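Long-range contact in D-mannonate dehydratase (Streptococcus suis, PDB 3BDK), which probably catalyses the dehydration of D-mannonate to 2-dehydro-3-deoxy-D-gluconate, and binds manganese at its active site: residues Ile92-Ile103 / Asn197-Ile205. Residues are numbered along the deposited sequence; the frame is centred on the assembly and turned at random.
Sequences IKQGKPNRDALI and NLEYFIKAI
R99 and Y200 meet in a cation-pi stack: the guanidinium plane is only 13° from the ring plane, and R99 CZ stands 3.4 Å from the centroid of the Y200 ring. The R99 chain leaves its backbone with CG wedged between N and the carbonyl carbon and then runs extended to NE, which carries the flat group over the tyrosine. G95 O lies off the guanidinium's other face, toward its rim.

Two hydrogen bonds join the segments. Y200 OH donates to D100 OD1 at 3.1 Å, reaching the syn side of the carboxylate but somewhat out of its plane, so one tyrosine engages two consecutive residues by face and by hydroxyl. N197 ND2 donates to K93 O at 2.8 Å with an N-H...O angle of 154°. That carbonyl lies in the last turn before G95, which has positive phi and forms a Schellman motif. N197 OD1 lies beside G95 CA, where the glycine leaves room for the amide. K93 NZ bonds to M126 O, and the K93 side chain is about 8 Å from the bound D-mannose.

The apolar part centres on I103, a knob seated among Y200, F201, A204 and I205. Its CD1 meets the Y200 ring edge 3.9 Å from CE2, while CG2 lies 4.0 Å from A204 CB. I92 CG2 approaches F201 CD2 at 3.5 Å, and Y106 meets the F201 ring edge-to-face.

In this xylose isomerase-like TIM barrel, the contact packs helices 90-93 and 99-114, which come between strands 79-84 and 120-123, against helix 191-210, which precedes strand 215-218; the short segments 99-103 and 197-205 cross at -41°, 11.5 Å apart. L198 and I202 pack onto helix 237-245.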
ATOM      1  N   ILE A  92       6.769  39.292   3.599  1.00 45.68           N
ATOM      2  CA  ILE A  92       5.337  39.274   3.901  1.00 45.33           C
ATOM      3  C   ILE A  92       5.118  38.737   5.308  1.00 45.87           C
ATOM      4  O   ILE A  92       4.358  39.317   6.084  1.00 46.13           O
ATOM      5  CB  ILE A  92       4.492  38.472   2.886  1.00 44.81           C
ATOM      6  CG1 ILE A  92       4.559  39.125   1.505  1.00 44.15           C
ATOM      7  CG2 ILE A  92       3.036  38.394   3.355  1.00 43.19           C
ATOM      8  CD1 ILE A  92       4.127  38.213   0.361  1.00 44.25           C
ATOM      9  N   LYS A  93       5.804  37.638   5.625  1.00 46.37           N
ATOM     10  CA  LYS A  93       5.732  37.008   6.942  1.00 46.47           C
ATOM     11  C   LYS A  93       6.132  37.987   8.052  1.00 47.03           C
ATOM     12  O   LYS A  93       5.502  38.005   9.114  1.00 47.34           O
ATOM     13  CB  LYS A  93       6.618  35.750   6.994  1.00 46.55           C
ATOM     14  CG  LYS A  93       6.033  34.459   6.385  1.00 45.63           C
ATOM     15  CD  LYS A  93       7.107  33.362   6.334  1.00 46.09           C
ATOM     16  CE  LYS A  93       6.609  32.073   5.681  1.00 45.42           C
ATOM     17  NZ  LYS A  93       7.713  31.117   5.366  1.00 42.16           N
ATOM     18  N   GLN A  94       7.158  38.803   7.793  1.00 47.12           N
ATOM     19  CA  GLN A  94       7.666  39.794   8.751  1.00 47.20           C
ATOM     20  C   GLN A  94       6.872  41.109   8.783  1.00 47.83           C
ATOM     21  O   GLN A  94       7.131  41.969   9.625  1.00 47.85           O
ATOM     22  CB  GLN A  94       9.125  40.119   8.446  1.00 46.87           C
ATOM     23  CG  GLN A  94      10.134  39.179   9.042  1.00 46.31           C
ATOM     24  CD  GLN A  94      11.503  39.304   8.377  1.00 47.34           C
ATOM     25  OE1 GLN A  94      12.500  39.648   9.021  1.00 48.40           O
ATOM     26  NE2 GLN A  94      11.556  39.024   7.083  1.00 46.69           N
ATOM     27  N   GLY A  95       5.921  41.272   7.866  1.00 48.61           N
ATOM     28  CA  GLY A  95       5.175  42.530   7.727  1.00 49.57           C
ATOM     29  C   GLY A  95       5.999  43.773   7.387  1.00 50.48           C
ATOM     30  O   GLY A  95       5.678  44.883   7.834  1.00 50.89           O
ATOM     31  N   LYS A  96       7.058  43.611   6.598  1.00 51.01           N
ATOM     32  CA  LYS A  96       7.902  44.748   6.205  1.00 52.05           C
ATOM     33  C   LYS A  96       7.220  45.616   5.106  1.00 52.64           C
ATOM     34  O   LYS A  96       6.347  45.113   4.381  1.00 52.72           O
ATOM     35  CB  LYS A  96       9.299  44.249   5.803  1.00 52.21           C
ATOM     36  CG  LYS A  96      10.038  43.496   6.925  1.00 51.91           C
ATOM     37  CD  LYS A  96      11.359  42.906   6.451  1.00 52.37           C
ATOM     38  CE  LYS A  96      12.519  43.886   6.649  1.00 53.89           C
ATOM     39  NZ  LYS A  96      13.535  43.815   5.546  1.00 54.63           N
ATOM     40  N   PRO A  97       7.606  46.912   4.969  1.00 52.94           N
ATOM     41  CA  PRO A  97       6.769  47.881   4.219  1.00 53.06           C
ATOM     42  C   PRO A  97       6.659  47.534   2.735  1.00 53.19           C
ATOM     43  O   PRO A  97       5.584  47.668   2.130  1.00 53.38           O
ATOM     44  CB  PRO A  97       7.517  49.207   4.388  1.00 53.11           C
ATOM     45  CG  PRO A  97       8.494  48.983   5.483  1.00 53.25           C
ATOM     46  CD  PRO A  97       8.855  47.536   5.433  1.00 53.07           C
ATOM     47  N   ASN A  98       7.781  47.080   2.183  1.00 52.95           N
ATOM     48  CA  ASN A  98       7.892  46.479   0.860  1.00 52.80           C
ATOM     49  C   ASN A  98       7.060  45.233   0.615  1.00 52.50           C
ATOM     50  O   ASN A  98       7.367  44.487  -0.305  1.00 52.70           O
ATOM     51  CB  ASN A  98       9.337  46.031   0.683  1.00 53.10           C
ATOM     52  CG  ASN A  98       9.792  45.122   1.816  1.00 53.78           C
ATOM     53  OD1 ASN A  98      10.089  45.599   2.915  1.00 55.98           O
ATOM     54  ND2 ASN A  98       9.826  43.817   1.564  1.00 52.19           N
ATOM     55  N   ARG A  99       6.051  44.968   1.433  1.00 52.26           N
ATOM     56  CA  ARG A  99       5.304  43.728   1.288  1.00 52.12           C
ATOM     57  C   ARG A  99       4.264  43.774   0.189  1.00 52.22           C
ATOM     58  O   ARG A  99       4.018  42.753  -0.453  1.00 52.51           O
ATOM     59  CB  ARG A  99       4.680  43.265   2.614  1.00 52.46           C
ATOM     60  CG  ARG A  99       3.495  44.095   3.148  1.00 52.58           C
ATOM     61  CD  ARG A  99       3.133  43.664   4.557  1.00 52.17           C
ATOM     62  NE  ARG A  99       2.264  44.616   5.243  1.00 52.75           N
ATOM     63  CZ  ARG A  99       1.736  44.420   6.452  1.00 53.58           C
ATOM     64  NH1 ARG A  99       1.981  43.298   7.125  1.00 54.32           N
ATOM     65  NH2 ARG A  99       0.952  45.343   6.988  1.00 53.36           N
ATOM     66  N   ASP A 100       3.667  44.950  -0.023  1.00 52.34           N
ATOM     67  CA  ASP A 100       2.543  45.142  -0.959  1.00 52.31           C
ATOM     68  C   ASP A 100       2.805  44.661  -2.376  1.00 52.05           C
ATOM     69  O   ASP A 100       1.948  44.028  -2.995  1.00 51.82           O
ATOM     70  CB  ASP A 100       2.119  46.612  -1.002  1.00 52.53           C
ATOM     71  CG  ASP A 100       1.009  46.926  -0.019  1.00 53.30           C
ATOM     72  OD1 ASP A 100       0.172  46.028   0.236  1.00 54.13           O
ATOM     73  OD2 ASP A 100       0.979  48.068   0.494  1.00 53.45           O
ATOM     74  N   ALA A 101       3.995  44.988  -2.876  1.00 51.95           N
ATOM     75  CA  ALA A 101       4.449  44.552  -4.183  1.00 51.70           C
ATOM     76  C   ALA A 101       4.586  43.026  -4.211  1.00 51.64           C
ATOM     77  O   ALA A 101       4.151  42.378  -5.158  1.00 51.78           O
ATOM     78  CB  ALA A 101       5.780  45.224  -4.528  1.00 51.69           C
ATOM     79  N   LEU A 102       5.187  42.454  -3.168  1.00 51.34           N
ATOM     80  CA  LEU A 102       5.351  41.004  -3.101  1.00 50.74           C
ATOM     81  C   LEU A 102       3.981  40.332  -3.125  1.00 50.50           C
ATOM     82  O   LEU A 102       3.763  39.387  -3.891  1.00 50.43           O
ATOM     83  CB  LEU A 102       6.216  40.590  -1.903  1.00 50.47           C
ATOM     84  CG  LEU A 102       7.660  41.137  -1.984  1.00 50.01           C
ATOM     85  CD1 LEU A 102       8.265  41.377  -0.615  1.00 50.63           C
ATOM     86  CD2 LEU A 102       8.591  40.268  -2.803  1.00 49.70           C
ATOM     87  N   ILE A 103       3.050  40.870  -2.339  1.00 50.37           N
ATOM     88  CA  ILE A 103       1.656  40.414  -2.348  1.00 50.17           C
ATOM     89  C   ILE A 103       1.025  40.581  -3.735  1.00 50.50           C
ATOM     90  O   ILE A 103       0.213  39.750  -4.157  1.00 49.67           O
ATOM     91  CB  ILE A 103       0.813  41.125  -1.257  1.00 50.06           C
ATOM     92  CG1 ILE A 103       1.279  40.682   0.133  1.00 50.11           C
ATOM     93  CG2 ILE A 103      -0.688  40.843  -1.441  1.00 49.03           C
ATOM     94  CD1 ILE A 103       0.683  41.469   1.278  1.00 50.39           C
ATOM     95  N   ASN A 197       0.403  39.951  10.679  1.00 39.66           N
ATOM     96  CA  ASN A 197       1.006  39.897   9.376  1.00 39.89           C
ATOM     97  C   ASN A 197       0.221  38.974   8.452  1.00 40.79           C
ATOM     98  O   ASN A 197       0.078  39.263   7.252  1.00 41.40           O
ATOM     99  CB  ASN A 197       2.467  39.499   9.497  1.00 39.76           C
ATOM    100  CG  ASN A 197       3.276  40.524  10.278  1.00 39.65           C
ATOM    101  OD1 ASN A 197       2.790  41.611  10.577  1.00 40.01           O
ATOM    102  ND2 ASN A 197       4.510  40.184  10.609  1.00 40.17           N
ATOM    103  N   LEU A 198      -0.324  37.900   9.025  1.00 41.00           N
ATOM    104  CA  LEU A 198      -1.074  36.904   8.283  1.00 41.30           C
ATOM    105  C   LEU A 198      -2.431  37.431   7.912  1.00 41.94           C
ATOM    106  O   LEU A 198      -2.883  37.254   6.784  1.00 42.03           O
ATOM    107  CB  LEU A 198      -1.247  35.614   9.099  1.00 41.47           C
ATOM    108  CG  LEU A 198      -2.151  34.498   8.530  1.00 40.90           C
ATOM    109  CD1 LEU A 198      -1.628  33.937   7.206  1.00 38.88           C
ATOM    110  CD2 LEU A 198      -2.329  33.379   9.539  1.00 40.74           C
ATOM    111  N   GLU A 199      -3.098  38.055   8.873  1.00 42.53           N
ATOM    112  CA  GLU A 199      -4.408  38.607   8.627  1.00 43.28           C
ATOM    113  C   GLU A 199      -4.370  39.602   7.465  1.00 43.76           C
ATOM    114  O   GLU A 199      -5.223  39.567   6.578  1.00 43.77           O
ATOM    115  CB  GLU A 199      -4.933  39.267   9.882  1.00 43.49           C
ATOM    116  CG  GLU A 199      -6.445  39.421   9.867  1.00 44.80           C
ATOM    117  CD  GLU A 199      -6.922  40.392  10.904  1.00 46.83           C
ATOM    118  OE1 GLU A 199      -6.245  40.493  11.957  1.00 45.98           O
ATOM    119  OE2 GLU A 199      -7.955  41.059  10.652  1.00 47.49           O
ATOM    120  N   TYR A 200      -3.359  40.465   7.476  1.00 44.27           N
ATOM    121  CA  TYR A 200      -3.120  41.415   6.412  1.00 45.28           C
ATOM    122  C   TYR A 200      -2.999  40.709   5.068  1.00 45.68           C
ATOM    123  O   TYR A 200      -3.609  41.127   4.077  1.00 45.89           O
ATOM    124  CB  TYR A 200      -1.832  42.176   6.695  1.00 45.96           C
ATOM    125  CG  TYR A 200      -1.544  43.325   5.742  1.00 46.88           C
ATOM    126  CD1 TYR A 200      -2.077  44.600   5.974  1.00 47.83           C
ATOM    127  CD2 TYR A 200      -0.724  43.144   4.630  1.00 46.39           C
ATOM    128  CE1 TYR A 200      -1.804  45.660   5.118  1.00 48.61           C
ATOM    129  CE2 TYR A 200      -0.445  44.192   3.765  1.00 47.97           C
ATOM    130  CZ  TYR A 200      -0.982  45.453   4.014  1.00 48.22           C
ATOM    131  OH  TYR A 200      -0.706  46.501   3.157  1.00 47.28           O
ATOM    132  N   PHE A 201      -2.196  39.648   5.055  1.00 45.97           N
ATOM    133  CA  PHE A 201      -1.972  38.802   3.875  1.00 46.11           C
ATOM    134  C   PHE A 201      -3.259  38.116   3.402  1.00 45.79           C
ATOM    135  O   PHE A 201      -3.554  38.105   2.217  1.00 45.42           O
ATOM    136  CB  PHE A 201      -0.880  37.770   4.201  1.00 46.15           C
ATOM    137  CG  PHE A 201      -0.625  36.757   3.119  1.00 46.61           C
ATOM    138  CD1 PHE A 201      -1.061  35.441   3.268  1.00 46.67           C
ATOM    139  CD2 PHE A 201       0.099  37.099   1.977  1.00 46.77           C
ATOM    140  CE1 PHE A 201      -0.810  34.495   2.290  1.00 47.16           C
ATOM    141  CE2 PHE A 201       0.367  36.153   0.991  1.00 47.07           C
ATOM    142  CZ  PHE A 201      -0.096  34.851   1.142  1.00 47.34           C
ATOM    143  N   ILE A 202      -4.016  37.566   4.344  1.00 45.97           N
ATOM    144  CA  ILE A 202      -5.245  36.844   4.045  1.00 46.47           C
ATOM    145  C   ILE A 202      -6.281  37.771   3.412  1.00 47.11           C
ATOM    146  O   ILE A 202      -6.718  37.536   2.284  1.00 47.11           O
ATOM    147  CB  ILE A 202      -5.814  36.122   5.304  1.00 46.06           C
ATOM    148  CG1 ILE A 202      -4.966  34.895   5.667  1.00 46.78           C
ATOM    149  CG2 ILE A 202      -7.257  35.716   5.119  1.00 46.00           C
ATOM    150  CD1 ILE A 202      -4.739  33.866   4.537  1.00 47.89           C
ATOM    151  N   LYS A 203      -6.656  38.843   4.104  1.00 48.10           N
ATOM    152  CA  LYS A 203      -7.735  39.677   3.576  1.00 49.04           C
ATOM    153  C   LYS A 203      -7.327  40.344   2.283  1.00 48.79           C
ATOM    154  O   LYS A 203      -8.180  40.723   1.499  1.00 49.17           O
ATOM    155  CB  LYS A 203      -8.343  40.649   4.608  1.00 49.09           C
ATOM    156  CG  LYS A 203      -7.361  41.540   5.360  1.00 50.06           C
ATOM    157  CD  LYS A 203      -8.063  42.402   6.424  1.00 49.90           C
ATOM    158  CE  LYS A 203      -8.805  41.536   7.420  1.00 52.13           C
ATOM    159  NZ  LYS A 203      -8.039  40.282   7.691  1.00 52.93           N
ATOM    160  N   ALA A 204      -6.022  40.439   2.059  1.00 48.87           N
ATOM    161  CA  ALA A 204      -5.477  40.884   0.783  1.00 49.48           C
ATOM    162  C   ALA A 204      -5.787  39.910  -0.373  1.00 50.27           C
ATOM    163  O   ALA A 204      -6.290  40.334  -1.426  1.00 50.29           O
ATOM    164  CB  ALA A 204      -3.965  41.114   0.894  1.00 48.87           C
ATOM    165  N   ILE A 205      -5.502  38.617  -0.160  1.00 50.79           N
ATOM    166  CA  ILE A 205      -5.467  37.631  -1.248  1.00 51.51           C
ATOM    167  C   ILE A 205      -6.747  36.831  -1.484  1.00 52.23           C
ATOM    168  O   ILE A 205      -6.924  36.248  -2.556  1.00 52.73           O
ATOM    169  CB  ILE A 205      -4.268  36.628  -1.121  1.00 51.45           C
ATOM    170  CG1 ILE A 205      -4.477  35.640   0.033  1.00 51.39           C
ATOM    171  CG2 ILE A 205      -2.942  37.370  -1.006  1.00 51.43           C
ATOM    172  CD1 ILE A 205      -3.602  34.411  -0.053  1.00 51.45           C
TER